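PDB 4ZXH: Abbfa_003403 from Acinetobacter baumannii, which is a four-domain nonribosomal peptide synthetase module that probably activates an amino acid, carries it on a phosphopantetheine arm, condenses it and releases the product. Local coordinates for residues Gln833-Pro838 / Leu846-Asp851. Sequence-based numbering, arbitrary orientation.
Sequences QFRTLP and LYRTGD
A short antiparallel beta hairpin in the adenylation (AMP-binding) part of the synthetase pairs Arg835 with Leu846 and Phe834 with Tyr847, where the chain leaves helix 827-833 and adds a short strand beginning at Phe834 to strand 846-855. Residues 847-851 read Tyr-Arg-Thr-Gly-Asp, the A7 core motif of nonribosomal peptide synthetase adenylation domains. Arg835 and Leu846 form the hydrogen-bonded pair: Arg835 N gives to Leu846 O at 3.0 Å, and Leu846 N returns a bond to Arg835 O at 2.7 Å, the donor standing out of that carbonyl's plane. Two residues along each segment, beyond the Phe834-Tyr847 pair, Arg848 N reaches Gln833 O at 3.0 Å, in the carbonyl plane and nearly straight (N-H...O 160°), so the last residue of the helix is tied directly to the strand.

Phe834 and Tyr847, the non-hydrogen-bonded pair, put their rings on one face of the sheet. The planes lie 38° apart, and Tyr847 CD1 sits over one face of the Phe834 ring toward its rim, 3.6 Å from Phe834 CE1. Tyr847 holds its CG anti to the backbone N (chi1 168°), which carries the ring along the strand past Gln833; Tyr823 packs against both Gln833 and Tyr847.

Leu846 and Arg835 point to the other face. From beyond the short strand Leu837 CD1 meets Leu846 CD1 at 3.9 Å, the two side chains crossing at about a right angle and both resting on Trp813 of the adjoining strand 809-816. Arg835 NH1 and Arg848 NH1 come within 4.3 Å, a like-charge approach that the salt bridge from Arg848 NE to Glu811 OE1 probably eases. The Arg835 guanidinium has Leu837 CD2 over its centre, 4.0 Å above its plane.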
loop_
_atom_site.group_PDB
_atom_site.type_symbol
_atom_site.label_atom_id
_atom_site.label_comp_id
_atom_site.label_asym_id
_atom_site.label_seq_id
_atom_site.Cartn_x
_atom_site.Cartn_y
_atom_site.Cartn_z
ATOM N N GLN A 833 -7.075 15.056 -34.493
ATOM C CA GLN A 833 -7.730 14.040 -33.670
ATOM C C GLN A 833 -8.345 12.907 -34.502
ATOM O O GLN A 833 -8.526 11.796 -33.991
ATOM C CB GLN A 833 -8.822 14.670 -32.799
ATOM C CG GLN A 833 -8.338 15.773 -31.896
ATOM C CD GLN A 833 -7.182 15.337 -31.020
ATOM O OE1 GLN A 833 -7.357 14.593 -30.042
ATOM N NE2 GLN A 833 -5.985 15.791 -31.371
ATOM N N PHE A 834 -8.680 13.185 -35.766
ATOM C CA PHE A 834 -9.172 12.147 -36.682
ATOM C C PHE A 834 -8.195 11.945 -37.839
ATOM O O PHE A 834 -8.062 12.805 -38.708
ATOM C CB PHE A 834 -10.555 12.504 -37.242
ATOM C CG PHE A 834 -11.629 12.682 -36.193
ATOM C CD1 PHE A 834 -12.457 11.628 -35.838
ATOM C CD2 PHE A 834 -11.843 13.917 -35.598
ATOM C CE1 PHE A 834 -13.460 11.791 -34.890
ATOM C CE2 PHE A 834 -12.855 14.090 -34.643
ATOM C CZ PHE A 834 -13.657 13.025 -34.292
ATOM N N ARG A 835 -7.508 10.807 -37.843
ATOM C CA ARG A 835 -6.449 10.533 -38.811
ATOM C C ARG A 835 -6.476 9.080 -39.236
ATOM O O ARG A 835 -6.999 8.222 -38.515
ATOM C CB ARG A 835 -5.058 10.819 -38.221
ATOM C CG ARG A 835 -4.871 12.161 -37.585
ATOM C CD ARG A 835 -3.706 12.150 -36.639
ATOM N NE ARG A 835 -2.440 12.174 -37.349
ATOM C CZ ARG A 835 -1.265 11.913 -36.783
ATOM N NH1 ARG A 835 -1.202 11.596 -35.487
ATOM N NH2 ARG A 835 -0.150 11.962 -37.513
ATOM N N THR A 836 -5.885 8.798 -40.391
ATOM C CA THR A 836 -5.401 7.454 -40.654
ATOM C C THR A 836 -3.943 7.416 -40.231
ATOM O O THR A 836 -3.273 8.452 -40.205
ATOM C CB THR A 836 -5.505 7.070 -42.108
ATOM O OG1 THR A 836 -4.464 7.731 -42.835
ATOM C CG2 THR A 836 -6.858 7.467 -42.653
ATOM N N LEU A 837 -3.449 6.232 -39.898
ATOM C CA LEU A 837 -2.075 6.125 -39.448
ATOM C C LEU A 837 -1.274 5.192 -40.350
ATOM O O LEU A 837 -1.786 4.162 -40.791
ATOM C CB LEU A 837 -2.043 5.647 -38.001
ATOM C CG LEU A 837 -2.679 6.606 -36.990
ATOM C CD1 LEU A 837 -2.778 5.960 -35.604
ATOM C CD2 LEU A 837 -1.885 7.896 -36.929
ATOM N N PRO A 838 -0.015 5.558 -40.645
ATOM C CA PRO A 838 0.857 4.741 -41.505
ATOM C C PRO A 838 1.105 3.363 -40.916
ATOM O O PRO A 838 1.246 2.390 -41.646
ATOM C CB PRO A 838 2.154 5.549 -41.564
ATOM C CG PRO A 838 1.720 6.957 -41.304
ATOM C CD PRO A 838 0.614 6.840 -40.289
ATOM N N LEU A 846 -9.261 6.897 -37.973
ATOM C CA LEU A 846 -9.279 6.570 -36.547
ATOM C C LEU A 846 -9.400 7.808 -35.677
ATOM O O LEU A 846 -9.045 8.914 -36.089
ATOM C CB LEU A 846 -8.015 5.823 -36.124
ATOM C CG LEU A 846 -7.519 4.599 -36.871
ATOM C CD1 LEU A 846 -6.208 4.139 -36.242
ATOM C CD2 LEU A 846 -8.563 3.516 -36.806
ATOM N N TYR A 847 -9.884 7.610 -34.457
ATOM C CA TYR A 847 -10.037 8.701 -33.515
ATOM C C TYR A 847 -9.160 8.498 -32.298
ATOM O O TYR A 847 -9.116 7.414 -31.714
ATOM C CB TYR A 847 -11.499 8.865 -33.076
ATOM C CG TYR A 847 -11.627 9.807 -31.891
ATOM C CD1 TYR A 847 -11.420 11.182 -32.041
ATOM C CD2 TYR A 847 -11.920 9.323 -30.622
ATOM C CE1 TYR A 847 -11.515 12.048 -30.950
ATOM C CE2 TYR A 847 -12.016 10.180 -29.533
ATOM C CZ TYR A 847 -11.818 11.538 -29.704
ATOM O OH TYR A 847 -11.918 12.367 -28.620
ATOM N N ARG A 848 -8.471 9.566 -31.921
ATOM C CA ARG A 848 -7.528 9.577 -30.808
ATOM C C ARG A 848 -8.217 10.024 -29.506
ATOM O O ARG A 848 -8.603 11.200 -29.347
ATOM C CB ARG A 848 -6.370 10.499 -31.174
ATOM C CG ARG A 848 -5.369 10.710 -30.111
ATOM C CD ARG A 848 -4.238 11.585 -30.592
ATOM N NE ARG A 848 -3.052 11.310 -29.794
ATOM C CZ ARG A 848 -1.828 11.663 -30.146
ATOM N NH1 ARG A 848 -1.645 12.323 -31.282
ATOM N NH2 ARG A 848 -0.801 11.360 -29.362
ATOM N N THR A 849 -8.368 9.092 -28.567
ATOM C CA THR A 849 -9.227 9.333 -27.410
ATOM C C THR A 849 -8.587 10.020 -26.217
ATOM O O THR A 849 -9.288 10.488 -25.328
ATOM C CB THR A 849 -9.801 8.038 -26.884
ATOM O OG1 THR A 849 -8.736 7.267 -26.322
ATOM C CG2 THR A 849 -10.477 7.270 -27.997
ATOM N N GLY A 850 -7.268 10.054 -26.155
ATOM C CA GLY A 850 -6.615 10.686 -25.026
ATOM C C GLY A 850 -6.807 9.906 -23.742
ATOM O O GLY A 850 -6.420 10.384 -22.667
ATOM N N ASP A 851 -7.398 8.709 -23.853
ATOM C CA ASP A 851 -7.591 7.792 -22.719
ATOM C C ASP A 851 -6.422 6.808 -22.540
ATOM O O ASP A 851 -5.941 6.201 -23.498
ATOM C CB ASP A 851 -8.900 6.999 -22.878
ATOM C CG ASP A 851 -10.143 7.777 -22.395
ATOM O OD1 ASP A 851 -9.988 8.759 -21.631
ATOM O OD2 ASP A 851 -11.283 7.391 -22.763
#